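PDB 3C26: putative acetyltransferase Ta0821 from Thermoplasma acidophilum DSM 1728, which probably transfers an acyl group, perhaps from an acyl-coenzyme A donor, to a substrate not yet identified, as a member of the GNAT acetyltransferase family. Local coordinates for residues V143-I148 with S258-E263; S84-G89 with R121-S126; D224-I229 with G250-P255; P147-Q152 with F241-A246. All blocks are in the same frame, centred on the assembly; numbering follows the deposited sequence.

Overall arrangement
Across the strands, the order 85-92, 119-125, 258-265, 141-153, 237-243 takes in contacts 2, 1 and 4, and shows how a late strand can join regions distant in sequence. Contact 2 closes first along the chain. Contacts 1 and 4 then start from the same strand, 141-153, pairing its opposite edges with 258-265 and 237-243; their centres lie about 11 Å apart. The C-terminal strand 258-265 thus inserts between 119-125 and 141-153, and the centres of contacts 1 and 2 lie about 10 Å apart. Contact 3, centre to centre about 25 Å from contact 2 but 8 Å from contact 4, packs helix 225-232 against the loop preceding that strand, beside the second subunit; its segments fall between those of contact 1 in sequence and alternate with those of contact 4.

Contact 1: V143-I148 with S258-E263; sequences VEEYPI and SLTVWE. With EDO (1,2-ethanediol), chain F.
Ser258 reaches across to Glu145, its OG donating to OE2 at a modelled separation of 2.5 Å, unusually short even for a carboxylate. Glu145 CG stands anti to the backbone N (chi1 152°) and the chain runs on extended, which carries the carboxylate over the neighbouring strand; there OE2 also takes a weak bond from O1 of a bound 1,2-ethanediol at 3.1 Å. Around this pair runs an antiparallel scaffold. Tyr146 and Leu259 form a hydrogen-bonded pair, with Leu259 N to Tyr146 O at 2.9 Å, the donor standing well above the carbonyl plane. Further along, Val143 N (2.6 Å) and, more weakly, Glu144 N (3.3 Å) both address Val261 O, a classic beta bulge, and Val143 CG2 rests 3.8 Å from Val261 CG1. A sharp bend at chi2 (52°) folds Glu144 back, so that its OE1 receives Glu145 N on the anti lone pair, while OE2 forms a salt bridge with Arg244. Thr260 bonds outward to Val124, tying the pair to strand 119-125. An alanine in place of Glu145 would probably leave the Ser258 hydroxyl without this acceptor and free to turn. The diol, probably from the crystallisation liquor, also bonds to Lys245 NZ; its position between carboxylate and amine implies a polar niche that can hold a small hydroxyl compound, beside a strand pairing otherwise secured by backbone bonds.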
loop_
_atom_site.group_PDB
_atom_site.type_symbol
_atom_site.label_atom_id
_atom_site.label_comp_id
_atom_site.label_asym_id
_atom_site.label_seq_id
_atom_site.Cartn_x
_atom_site.Cartn_y
_atom_site.Cartn_z
ATOM N N VAL A 143 17.214 10.833 -2.477
ATOM C CA VAL A 143 18.542 10.319 -2.832
ATOM C C VAL A 143 18.604 8.796 -2.829
ATOM O O VAL A 143 19.511 8.183 -3.411
ATOM C CB VAL A 143 19.667 10.900 -1.876
ATOM C CG1 VAL A 143 19.768 12.424 -1.988
ATOM C CG2 VAL A 143 19.432 10.495 -0.403
ATOM N N GLU A 144 17.667 8.171 -2.141
ATOM C CA GLU A 144 17.629 6.712 -2.123
ATOM C C GLU A 144 16.240 6.164 -1.803
ATOM O O GLU A 144 15.356 6.881 -1.317
ATOM C CB GLU A 144 18.732 6.166 -1.175
ATOM C CG GLU A 144 19.027 4.612 -1.197
ATOM C CD GLU A 144 19.294 4.000 -2.565
ATOM O OE1 GLU A 144 18.349 3.693 -3.342
ATOM O OE2 GLU A 144 20.487 3.848 -2.899
ATOM N N GLU A 145 16.063 4.870 -2.041
ATOM C CA GLU A 145 14.771 4.255 -1.761
ATOM C C GLU A 145 14.926 2.784 -1.405
ATOM O O GLU A 145 15.730 2.072 -2.020
ATOM C CB GLU A 145 13.880 4.476 -3.007
ATOM C CG GLU A 145 12.843 3.484 -3.270
ATOM C CD GLU A 145 11.840 3.970 -4.300
ATOM O OE1 GLU A 145 12.204 4.236 -5.472
ATOM O OE2 GLU A 145 10.683 4.093 -3.928
ATOM N N TYR A 146 14.163 2.353 -0.391
ATOM C CA TYR A 146 14.173 0.969 0.131
ATOM C C TYR A 146 12.789 0.329 0.103
ATOM O O TYR A 146 12.021 0.453 1.067
ATOM C CB TYR A 146 14.690 0.887 1.588
ATOM C CG TYR A 146 16.167 1.109 1.726
ATOM C CD1 TYR A 146 16.726 2.353 1.455
ATOM C CD2 TYR A 146 17.015 0.085 2.122
ATOM C CE1 TYR A 146 18.103 2.565 1.547
ATOM C CE2 TYR A 146 18.400 0.287 2.232
ATOM C CZ TYR A 146 18.927 1.527 1.944
ATOM O OH TYR A 146 20.265 1.731 2.064
ATOM N N PRO A 147 12.457 -0.370 -0.997
ATOM C CA PRO A 147 11.209 -1.107 -1.053
ATOM C C PRO A 147 11.060 -2.016 0.159
ATOM O O PRO A 147 12.037 -2.547 0.658
ATOM C CB PRO A 147 11.345 -1.930 -2.333
ATOM C CG PRO A 147 12.232 -1.238 -3.146
ATOM C CD PRO A 147 13.192 -0.470 -2.266
ATOM N N ILE A 148 9.823 -2.154 0.628
ATOM C CA ILE A 148 9.498 -2.872 1.878
ATOM C C ILE A 148 8.790 -4.204 1.643
ATOM O O ILE A 148 7.802 -4.251 0.960
ATOM C CB ILE A 148 8.562 -2.026 2.725
ATOM C CG1 ILE A 148 9.212 -0.682 3.134
ATOM C CG2 ILE A 148 8.145 -2.809 3.983
ATOM C CD1 ILE A 148 8.228 0.341 3.794
ATOM N N SER A 258 7.596 1.737 -0.294
ATOM C CA SER A 258 9.006 1.889 0.025
ATOM C C SER A 258 9.298 2.961 1.076
ATOM O O SER A 258 8.471 3.834 1.385
ATOM C CB SER A 258 9.839 2.172 -1.241
ATOM O OG SER A 258 9.749 3.502 -1.728
ATOM N N LEU A 259 10.469 2.809 1.667
ATOM C CA LEU A 259 11.032 3.826 2.563
ATOM C C LEU A 259 12.040 4.648 1.778
ATOM O O LEU A 259 13.105 4.181 1.391
ATOM C CB LEU A 259 11.700 3.228 3.802
ATOM C CG LEU A 259 12.061 4.288 4.856
ATOM C CD1 LEU A 259 10.773 4.894 5.429
ATOM C CD2 LEU A 259 12.921 3.699 5.954
ATOM N N THR A 260 11.699 5.901 1.579
ATOM C CA THR A 260 12.512 6.791 0.782
ATOM C C THR A 260 13.349 7.680 1.651
ATOM O O THR A 260 12.950 8.014 2.770
ATOM C CB THR A 260 11.610 7.674 -0.154
ATOM O OG1 THR A 260 10.880 8.641 0.612
ATOM C CG2 THR A 260 10.627 6.799 -0.984
ATOM N N VAL A 261 14.518 8.027 1.110
ATOM C CA VAL A 261 15.491 8.941 1.743
ATOM C C VAL A 261 15.652 10.249 0.963
ATOM O O VAL A 261 15.974 10.290 -0.225
ATOM C CB VAL A 261 16.901 8.256 1.957
ATOM C CG1 VAL A 261 17.872 9.166 2.750
ATOM C CG2 VAL A 261 16.729 6.918 2.602
ATOM N N TRP A 262 15.382 11.318 1.697
ATOM C CA TRP A 262 15.506 12.707 1.245
ATOM C C TRP A 262 16.668 13.447 1.913
ATOM O O TRP A 262 16.987 13.237 3.083
ATOM C CB TRP A 262 14.186 13.430 1.489
ATOM C CG TRP A 262 13.077 12.881 0.624
ATOM C CD1 TRP A 262 12.488 11.655 0.754
ATOM C CD2 TRP A 262 12.462 13.499 -0.523
ATOM N NE1 TRP A 262 11.531 11.476 -0.222
ATOM C CE2 TRP A 262 11.499 12.584 -1.026
ATOM C CE3 TRP A 262 12.616 14.733 -1.166
ATOM C CZ2 TRP A 262 10.694 12.873 -2.116
ATOM C CZ3 TRP A 262 11.827 15.014 -2.278
ATOM C CH2 TRP A 262 10.878 14.091 -2.747
ATOM N N GLU A 263 17.306 14.294 1.129
ATOM C CA GLU A 263 18.391 15.120 1.575
ATOM C C GLU A 263 18.262 16.592 1.165
ATOM O O GLU A 263 17.794 16.971 0.063
ATOM C CB GLU A 263 19.752 14.507 1.116
ATOM C CG GLU A 263 20.997 15.239 1.548
ATOM C CD GLU A 263 22.256 14.542 1.014
ATOM O OE1 GLU A 263 22.525 13.418 1.457
ATOM O OE2 GLU A 263 22.931 15.087 0.107
HETATM C C1 EDO F . 8.980 0.548 -5.515
HETATM O O1 EDO F . 10.159 1.325 -5.216
HETATM C C2 EDO F . 7.949 0.565 -4.381
HETATM O O2 EDO F . 7.008 1.634 -4.557
#

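Contact 2: S84-G89 with R121-S126; sequences SVMLGG and RSAVYS. With NO3 (nitrate ion), chain D; EDO (1,2-ethanediol), chain H.
Leu87 O is approached by a water, which donates at 2.5 Å and in turn accepts from Ala123 N, and by the Ser122 hydroxyl, OG 3.0 Å away. The single proton of that hydroxyl may go to Leu87 O or to O2 of a nitrate ion, 2.7 Å from OG. The strands belong to the beta-alpha-beta unit 85-92, 101-113, 119-125, whose parallel neighbours diverge by 35°, consistent with the splayed pair that admits acetyl-coenzyme A in GNAT enzymes. Before they part, Arg121 is held through its backbone, N donating to Val85 O and O accepting from Leu87 N at 2.8 Å in a nearly linear approach to the carbonyl. Its side chain runs extended from CG to NE, so the guanidinium travels back beside Ser84, whose CB lies over one face, 3.7 Å above the plane and toward the rim. Salt bridges to Asp82 and Glu263 grip the group from outside the two segments. A leucine in place of Arg121 would probably leave Asp82 and Glu263 without this positive partner. On the same side of the strands the selenomethionine Met86 crosses the arginine at about a right angle: SE sits 3.7 Å from Arg121 CB, and CE continues to Ala123 CB at 4.1 Å.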
loop_
_atom_site.group_PDB
_atom_site.type_symbol
_atom_site.label_atom_id
_atom_site.label_comp_id
_atom_site.label_asym_id
_atom_site.label_seq_id
_atom_site.Cartn_x
_atom_site.Cartn_y
_atom_site.Cartn_z
ATOM N N SER A 84 26.522 14.734 8.713
ATOM C CA SER A 84 25.131 15.102 8.369
ATOM C C SER A 84 24.281 14.959 9.618
ATOM O O SER A 84 24.748 14.465 10.648
ATOM C CB SER A 84 24.543 14.222 7.279
ATOM O OG SER A 84 24.556 12.879 7.672
ATOM N N VAL A 85 23.041 15.421 9.522
ATOM C CA VAL A 85 22.075 15.292 10.622
ATOM C C VAL A 85 20.843 14.589 10.086
ATOM O O VAL A 85 20.227 15.032 9.128
ATOM C CB VAL A 85 21.692 16.680 11.266
ATOM C CG1 VAL A 85 20.585 16.530 12.306
ATOM C CG2 VAL A 85 22.934 17.348 11.840
HETATM N N MSE A 86 20.472 13.512 10.757
HETATM C CA MSE A 86 19.265 12.771 10.424
HETATM C C MSE A 86 18.146 13.324 11.242
HETATM O O MSE A 86 18.262 13.538 12.438
HETATM C CB MSE A 86 19.383 11.287 10.783
HETATM C CG MSE A 86 18.312 10.455 10.220
HETATM SE SE MSE A 86 18.530 10.115 8.345
HETATM C CE MSE A 86 17.081 8.912 7.980
ATOM N N LEU A 87 17.040 13.504 10.566
ATOM C CA LEU A 87 15.837 14.005 11.197
ATOM C C LEU A 87 14.765 12.975 11.061
ATOM O O LEU A 87 14.665 12.260 10.037
ATOM C CB LEU A 87 15.357 15.259 10.509
ATOM C CG LEU A 87 16.346 16.424 10.434
ATOM C CD1 LEU A 87 15.748 17.466 9.540
ATOM C CD2 LEU A 87 16.721 16.987 11.860
ATOM N N GLY A 88 13.977 12.904 12.122
ATOM C CA GLY A 88 12.771 12.121 12.122
ATOM C C GLY A 88 11.966 12.217 13.385
ATOM O O GLY A 88 12.106 13.147 14.168
ATOM N N GLY A 89 11.077 11.272 13.556
ATOM C CA GLY A 89 10.250 11.272 14.732
ATOM C C GLY A 89 9.341 12.493 14.761
ATOM O O GLY A 89 9.036 13.020 15.814
ATOM N N ARG A 121 19.088 14.842 6.411
ATOM C CA ARG A 121 18.426 13.689 5.802
ATOM C C ARG A 121 17.203 13.295 6.600
ATOM O O ARG A 121 17.106 13.550 7.803
ATOM C CB ARG A 121 19.375 12.490 5.669
ATOM C CG ARG A 121 20.583 12.778 4.855
ATOM C CD ARG A 121 21.392 11.580 4.566
ATOM N NE ARG A 121 22.593 11.967 3.830
ATOM C CZ ARG A 121 23.845 11.752 4.229
ATOM N NH1 ARG A 121 24.083 11.049 5.285
ATOM N NH2 ARG A 121 24.861 12.174 3.497
ATOM N N SER A 122 16.288 12.628 5.902
ATOM C CA SER A 122 15.058 12.141 6.508
ATOM C C SER A 122 14.468 11.010 5.673
ATOM O O SER A 122 14.568 10.999 4.432
ATOM C CB SER A 122 14.032 13.286 6.657
ATOM O OG SER A 122 12.996 12.991 7.594
ATOM N N ALA A 123 13.789 10.107 6.385
ATOM C CA ALA A 123 13.147 9.001 5.764
ATOM C C ALA A 123 11.635 9.237 5.705
ATOM O O ALA A 123 10.985 9.557 6.716
ATOM C CB ALA A 123 13.498 7.676 6.492
ATOM N N VAL A 124 11.094 9.092 4.498
ATOM C CA VAL A 124 9.658 9.292 4.231
ATOM C C VAL A 124 9.034 8.122 3.445
ATOM O O VAL A 124 9.579 7.685 2.454
ATOM C CB VAL A 124 9.406 10.601 3.442
ATOM C CG1 VAL A 124 7.948 10.894 3.378
ATOM C CG2 VAL A 124 10.220 11.768 4.062
ATOM N N TYR A 125 7.914 7.585 3.941
ATOM C CA TYR A 125 7.228 6.502 3.224
ATOM C C TYR A 125 6.765 6.985 1.860
ATOM O O TYR A 125 6.329 8.110 1.712
ATOM C CB TYR A 125 6.020 5.997 3.981
ATOM C CG TYR A 125 6.286 5.107 5.173
ATOM C CD1 TYR A 125 6.855 3.849 5.012
ATOM C CD2 TYR A 125 5.870 5.472 6.438
ATOM C CE1 TYR A 125 7.059 3.032 6.060
ATOM C CE2 TYR A 125 6.030 4.619 7.508
ATOM C CZ TYR A 125 6.647 3.422 7.321
ATOM O OH TYR A 125 6.778 2.549 8.399
ATOM N N SER A 126 6.878 6.108 0.871
ATOM C CA SER A 126 6.513 6.397 -0.536
ATOM C C SER A 126 5.025 6.775 -0.682
ATOM O O SER A 126 4.635 7.453 -1.625
ATOM C CB SER A 126 6.764 5.170 -1.411
ATOM O OG SER A 126 6.055 4.027 -0.912
HETATM N N NO3 D . 9.891 13.740 7.835
HETATM O O1 NO3 D . 10.319 14.221 9.063
HETATM O O2 NO3 D . 10.371 12.511 7.360
HETATM O O3 NO3 D . 8.945 14.465 7.097
HETATM C C1 EDO H . 1.890 3.025 -2.831
HETATM O O1 EDO H . 1.836 2.278 -1.603
HETATM C C2 EDO H . 2.768 4.247 -2.644
HETATM O O2 EDO H . 4.066 3.700 -2.563
HETATM O O HOH W 1 13.791 10.050 9.349
#

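Contact 3: D224-I229 with G250-P255; sequences DASSFI and GLPYVP
Leu251 and Ile229 meet tip to tip, their CD1 methyls 3.5 Å apart, and Leu251, through both its branches, makes the tight part of the contact. With CG anti to the carbonyl carbon (chi1 -71°), the leucine brings both methyls to the helix: CD1 to Ile229, and CD2 to the first turn, 3.3 Å from Ser226 OG and 4.2 Å from Ala225 CB, as well as 3.8 Å from Ile229 CD1. No direct hydrogen bond joins the segments. The fold here sets the start of helix 225-232 against the loop between helix 245-248 and strand 258-265. Asp224 is the N-cap: OD1 accepts weakly from Ser227 N, and OD2 takes Ser227 OG at 2.5 Å from above the carboxylate plane, securing the turn that presents Ala225 and Ser226. Toward the Tyr253 end the packing loosens. That side chain slides past Ile229 in the opposite direction, its OH no nearer than 4.1 Å to CG2, and a water bridges the rest, donating to Ser226 O at 2.7 Å and bonding to Tyr253 OH. Pro252 CG lies 3.9 Å above one face of the tyrosine ring, over its centre. Phe151 of the second subunit packs on Tyr253, and Leu251 O is bonded there by Gln152 of that subunit.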
loop_
_atom_site.group_PDB
_atom_site.type_symbol
_atom_site.label_atom_id
_atom_site.label_comp_id
_atom_site.label_asym_id
_atom_site.label_seq_id
_atom_site.Cartn_x
_atom_site.Cartn_y
_atom_site.Cartn_z
ATOM N N ASP A 224 23.192 -11.655 -3.470
ATOM C CA ASP A 224 21.967 -12.435 -3.752
ATOM C C ASP A 224 20.867 -12.179 -2.726
ATOM O O ASP A 224 20.650 -12.970 -1.799
ATOM C CB ASP A 224 22.291 -13.932 -3.830
ATOM C CG ASP A 224 21.084 -14.781 -4.137
ATOM O OD1 ASP A 224 20.013 -14.232 -4.454
ATOM O OD2 ASP A 224 21.217 -16.009 -4.030
ATOM N N ALA A 225 20.163 -11.071 -2.922
ATOM C CA ALA A 225 19.125 -10.654 -1.951
ATOM C C ALA A 225 17.982 -11.657 -1.870
ATOM O O ALA A 225 17.455 -11.910 -0.795
ATOM C CB ALA A 225 18.584 -9.227 -2.245
ATOM N N SER A 226 17.608 -12.247 -3.001
ATOM C CA SER A 226 16.525 -13.271 -2.964
ATOM C C SER A 226 16.826 -14.372 -1.951
ATOM O O SER A 226 15.978 -14.763 -1.160
ATOM C CB SER A 226 16.308 -13.926 -4.327
ATOM O OG SER A 226 15.822 -12.977 -5.248
ATOM N N SER A 227 18.058 -14.869 -1.979
ATOM C CA SER A 227 18.433 -15.988 -1.080
ATOM C C SER A 227 18.480 -15.538 0.355
ATOM O O SER A 227 18.114 -16.273 1.283
ATOM C CB SER A 227 19.800 -16.589 -1.440
ATOM O OG SER A 227 19.697 -17.414 -2.574
ATOM N N PHE A 228 18.950 -14.312 0.532
ATOM C CA PHE A 228 19.032 -13.742 1.878
ATOM C C PHE A 228 17.621 -13.639 2.488
ATOM O O PHE A 228 17.368 -13.986 3.647
ATOM C CB PHE A 228 19.739 -12.375 1.879
ATOM C CG PHE A 228 19.932 -11.835 3.254
ATOM C CD1 PHE A 228 21.051 -12.170 3.993
ATOM C CD2 PHE A 228 18.934 -11.052 3.854
ATOM C CE1 PHE A 228 21.198 -11.708 5.308
ATOM C CE2 PHE A 228 19.060 -10.610 5.147
ATOM C CZ PHE A 228 20.193 -10.944 5.883
ATOM N N ILE A 229 16.681 -13.188 1.688
ATOM C CA ILE A 229 15.318 -13.042 2.182
ATOM C C ILE A 229 14.681 -14.391 2.424
ATOM O O ILE A 229 13.983 -14.607 3.410
ATOM C CB ILE A 229 14.446 -12.258 1.198
ATOM C CG1 ILE A 229 14.799 -10.779 1.283
ATOM C CG2 ILE A 229 12.999 -12.453 1.518
ATOM C CD1 ILE A 229 14.288 -10.019 0.151
ATOM N N GLY A 250 15.771 -7.030 -8.486
ATOM C CA GLY A 250 16.041 -8.435 -8.846
ATOM C C GLY A 250 15.247 -9.441 -8.004
ATOM O O GLY A 250 15.451 -10.643 -8.072
ATOM N N LEU A 251 14.302 -8.946 -7.231
ATOM C CA LEU A 251 13.461 -9.815 -6.391
ATOM C C LEU A 251 12.139 -10.155 -7.116
ATOM O O LEU A 251 11.641 -9.348 -7.877
ATOM C CB LEU A 251 13.149 -9.137 -5.046
ATOM C CG LEU A 251 14.289 -9.008 -4.038
ATOM C CD1 LEU A 251 13.855 -8.156 -2.817
ATOM C CD2 LEU A 251 14.814 -10.350 -3.580
ATOM N N PRO A 252 11.558 -11.348 -6.879
ATOM C CA PRO A 252 10.264 -11.675 -7.538
ATOM C C PRO A 252 9.050 -10.879 -7.071
ATOM O O PRO A 252 8.169 -10.568 -7.845
ATOM C CB PRO A 252 10.029 -13.152 -7.167
ATOM C CG PRO A 252 10.935 -13.435 -6.035
ATOM C CD PRO A 252 12.157 -12.544 -6.271
ATOM N N TYR A 253 8.986 -10.576 -5.802
ATOM C CA TYR A 253 7.844 -9.863 -5.257
ATOM C C TYR A 253 7.986 -8.418 -5.625
ATOM O O TYR A 253 9.076 -7.871 -5.601
ATOM C CB TYR A 253 7.815 -9.926 -3.738
ATOM C CG TYR A 253 8.619 -11.036 -3.172
ATOM C CD1 TYR A 253 9.975 -10.856 -2.914
ATOM C CD2 TYR A 253 8.057 -12.268 -2.915
ATOM C CE1 TYR A 253 10.751 -11.861 -2.416
ATOM C CE2 TYR A 253 8.843 -13.298 -2.401
ATOM C CZ TYR A 253 10.183 -13.077 -2.153
ATOM O OH TYR A 253 10.979 -14.083 -1.646
ATOM N N VAL A 254 6.866 -7.817 -5.980
ATOM C CA VAL A 254 6.792 -6.398 -6.232
ATOM C C VAL A 254 6.159 -5.710 -5.007
ATOM O O VAL A 254 4.980 -5.910 -4.734
ATOM C CB VAL A 254 5.924 -6.123 -7.428
ATOM C CG1 VAL A 254 5.762 -4.624 -7.650
ATOM C CG2 VAL A 254 6.490 -6.822 -8.651
ATOM N N PRO A 255 6.935 -4.884 -4.271
ATOM C CA PRO A 255 6.354 -4.236 -3.113
ATOM C C PRO A 255 5.395 -3.106 -3.477
ATOM O O PRO A 255 5.492 -2.495 -4.532
ATOM C CB PRO A 255 7.579 -3.676 -2.407
ATOM C CG PRO A 255 8.416 -3.193 -3.587
ATOM C CD PRO A 255 8.203 -4.233 -4.670
HETATM O O HOH W 2 13.390 -14.416 -1.986
#

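Contact 4: P147-Q152 with F241-A246; sequences PIYTFQ and FYVRKA. With EDO (1,2-ethanediol), chain F.
Phe241 receives two neighbours at the edge of its ring, Tyr149 O in the ring plane and Phe151 CD2 close to it, the latter 3.7 Å from Phe241 CE1. The two phenylalanine rings stand almost perpendicular, planes at 84°, yet meet too obliquely for either a stack or an edge-to-face pair. Tyr149 is handled in the reverse sense: Phe241 O comes to its edge, while Val243 CG2 approaches aslant, 3.8 Å from Tyr149 CD1. With CG anti to the carbonyl carbon (chi1 -53°), the tyrosine swings beside its own backbone N and crosses Val243 at about a right angle. On the other side of the strands Ile148 and Tyr242 run alongside, pointing the same way, CG1 of the isoleucine 3.6 Å from the ring carbon Tyr242 CD2. Antiparallel pairing sets the register. Tyr149 and Phe241 exchange two backbone bonds, N to O both ways at 2.9 Å, and Val243 N gives a practically straight bond of 3.0 Å to Pro147 O. Past the strand, Arg244 occupies the N-cap position before helix 245-248, and Lys245 turns its NZ to O1 of a bound 1,2-ethanediol at 2.6 Å. Helix 225-232 leans on the phenylalanine side, Ile229 touching both rings and Tyr232 packing on Phe241; across the strands, Tyr242 stacks on Phe218 of strand 214-221, and its hydroxyl bonds to Thr44.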
loop_
_atom_site.group_PDB
_atom_site.type_symbol
_atom_site.label_atom_id
_atom_site.label_comp_id
_atom_site.label_asym_id
_atom_site.label_seq_id
_atom_site.Cartn_x
_atom_site.Cartn_y
_atom_site.Cartn_z
ATOM N N PRO A 147 12.457 -0.370 -0.997
ATOM C CA PRO A 147 11.209 -1.107 -1.053
ATOM C C PRO A 147 11.060 -2.016 0.159
ATOM O O PRO A 147 12.037 -2.547 0.658
ATOM C CB PRO A 147 11.345 -1.930 -2.333
ATOM C CG PRO A 147 12.232 -1.238 -3.146
ATOM C CD PRO A 147 13.192 -0.470 -2.266
ATOM N N ILE A 148 9.823 -2.154 0.628
ATOM C CA ILE A 148 9.498 -2.872 1.878
ATOM C C ILE A 148 8.790 -4.204 1.643
ATOM O O ILE A 148 7.802 -4.251 0.960
ATOM C CB ILE A 148 8.562 -2.026 2.725
ATOM C CG1 ILE A 148 9.212 -0.682 3.134
ATOM C CG2 ILE A 148 8.145 -2.809 3.983
ATOM C CD1 ILE A 148 8.228 0.341 3.794
ATOM N N TYR A 149 9.310 -5.268 2.230
ATOM C CA TYR A 149 8.783 -6.641 2.094
ATOM C C TYR A 149 8.500 -7.180 3.448
ATOM O O TYR A 149 9.407 -7.325 4.254
ATOM C CB TYR A 149 9.813 -7.561 1.415
ATOM C CG TYR A 149 10.304 -6.999 0.121
ATOM C CD1 TYR A 149 11.285 -6.015 0.101
ATOM C CD2 TYR A 149 9.724 -7.387 -1.096
ATOM C CE1 TYR A 149 11.718 -5.446 -1.105
ATOM C CE2 TYR A 149 10.131 -6.829 -2.269
ATOM C CZ TYR A 149 11.155 -5.868 -2.273
ATOM O OH TYR A 149 11.552 -5.300 -3.471
ATOM N N THR A 150 7.229 -7.459 3.711
ATOM C CA THR A 150 6.801 -7.935 5.010
ATOM C C THR A 150 6.389 -9.381 4.930
ATOM O O THR A 150 5.659 -9.798 4.041
ATOM C CB THR A 150 5.636 -7.099 5.645
ATOM O OG1 THR A 150 5.973 -5.708 5.736
ATOM C CG2 THR A 150 5.339 -7.581 7.063
ATOM N N PHE A 151 6.874 -10.138 5.903
ATOM C CA PHE A 151 6.665 -11.576 5.978
ATOM C C PHE A 151 6.083 -11.986 7.291
ATOM O O PHE A 151 6.255 -11.337 8.331
ATOM C CB PHE A 151 7.978 -12.334 5.731
ATOM C CG PHE A 151 8.475 -12.209 4.322
ATOM C CD1 PHE A 151 8.062 -13.092 3.358
ATOM C CD2 PHE A 151 9.296 -11.157 3.952
ATOM C CE1 PHE A 151 8.471 -12.942 2.037
ATOM C CE2 PHE A 151 9.713 -10.988 2.613
ATOM C CZ PHE A 151 9.311 -11.879 1.675
ATOM N N GLN A 152 5.348 -13.074 7.235
ATOM C CA GLN A 152 4.792 -13.610 8.454
ATOM C C GLN A 152 5.613 -14.795 8.737
ATOM O O GLN A 152 5.450 -15.853 8.127
ATOM C CB GLN A 152 3.291 -13.887 8.440
ATOM C CG GLN A 152 2.681 -14.356 7.171
ATOM C CD GLN A 152 1.162 -14.206 7.210
ATOM O OE1 GLN A 152 0.630 -13.458 8.015
ATOM N NE2 GLN A 152 0.479 -14.887 6.327
ATOM N N PHE A 241 11.809 -6.624 5.666
ATOM C CA PHE A 241 13.014 -6.269 4.939
ATOM C C PHE A 241 12.802 -4.985 4.228
ATOM O O PHE A 241 11.829 -4.813 3.502
ATOM C CB PHE A 241 13.372 -7.314 3.894
ATOM C CG PHE A 241 13.621 -8.678 4.461
ATOM C CD1 PHE A 241 12.557 -9.535 4.708
ATOM C CD2 PHE A 241 14.911 -9.110 4.769
ATOM C CE1 PHE A 241 12.763 -10.781 5.222
ATOM C CE2 PHE A 241 15.114 -10.381 5.291
ATOM C CZ PHE A 241 14.055 -11.211 5.505
ATOM N N TYR A 242 13.755 -4.084 4.476
ATOM C CA TYR A 242 13.869 -2.815 3.769
ATOM C C TYR A 242 15.067 -3.005 2.875
ATOM O O TYR A 242 16.185 -3.106 3.344
ATOM C CB TYR A 242 14.068 -1.680 4.744
ATOM C CG TYR A 242 12.909 -1.450 5.701
ATOM C CD1 TYR A 242 12.794 -2.151 6.890
ATOM C CD2 TYR A 242 11.969 -0.499 5.427
ATOM C CE1 TYR A 242 11.783 -1.901 7.761
ATOM C CE2 TYR A 242 10.945 -0.225 6.300
ATOM C CZ TYR A 242 10.841 -0.936 7.460
ATOM O OH TYR A 242 9.768 -0.685 8.285
ATOM N N VAL A 243 14.807 -3.112 1.584
ATOM C CA VAL A 243 15.826 -3.498 0.603
ATOM C C VAL A 243 16.166 -2.374 -0.349
ATOM O O VAL A 243 15.302 -1.742 -0.882
ATOM C CB VAL A 243 15.388 -4.755 -0.193
ATOM C CG1 VAL A 243 16.502 -5.236 -1.120
ATOM C CG2 VAL A 243 15.013 -5.889 0.750
ATOM N N ARG A 244 17.460 -2.107 -0.499
ATOM C CA ARG A 244 17.889 -1.025 -1.338
ATOM C C ARG A 244 17.343 -1.239 -2.749
ATOM O O ARG A 244 17.416 -2.324 -3.303
ATOM C CB ARG A 244 19.422 -0.845 -1.323
ATOM C CG ARG A 244 19.864 0.447 -2.069
ATOM C CD ARG A 244 21.335 0.461 -2.368
ATOM N NE ARG A 244 22.196 0.381 -1.192
ATOM C CZ ARG A 244 22.641 1.410 -0.478
ATOM N NH1 ARG A 244 22.276 2.635 -0.738
ATOM N NH2 ARG A 244 23.444 1.183 0.535
ATOM N N LYS A 245 16.770 -0.185 -3.307
ATOM C CA LYS A 245 16.101 -0.232 -4.638
ATOM C C LYS A 245 16.841 -1.056 -5.727
ATOM O O LYS A 245 16.246 -1.928 -6.413
ATOM C CB LYS A 245 15.836 1.196 -5.109
ATOM C CG LYS A 245 15.102 1.310 -6.407
ATOM C CD LYS A 245 13.775 0.654 -6.303
ATOM C CE LYS A 245 12.785 1.194 -7.302
ATOM N NZ LYS A 245 11.473 0.471 -7.231
ATOM N N ALA A 246 18.140 -0.829 -5.831
ATOM C CA ALA A 246 18.925 -1.437 -6.898
ATOM C C ALA A 246 18.930 -2.925 -6.763
ATOM O O ALA A 246 19.048 -3.632 -7.771
ATOM C CB ALA A 246 20.349 -0.906 -6.950
HETATM C C1 EDO F . 8.980 0.548 -5.515
HETATM O O1 EDO F . 10.159 1.325 -5.216
HETATM C C2 EDO F . 7.949 0.565 -4.381
HETATM O O2 EDO F . 7.008 1.634 -4.557
#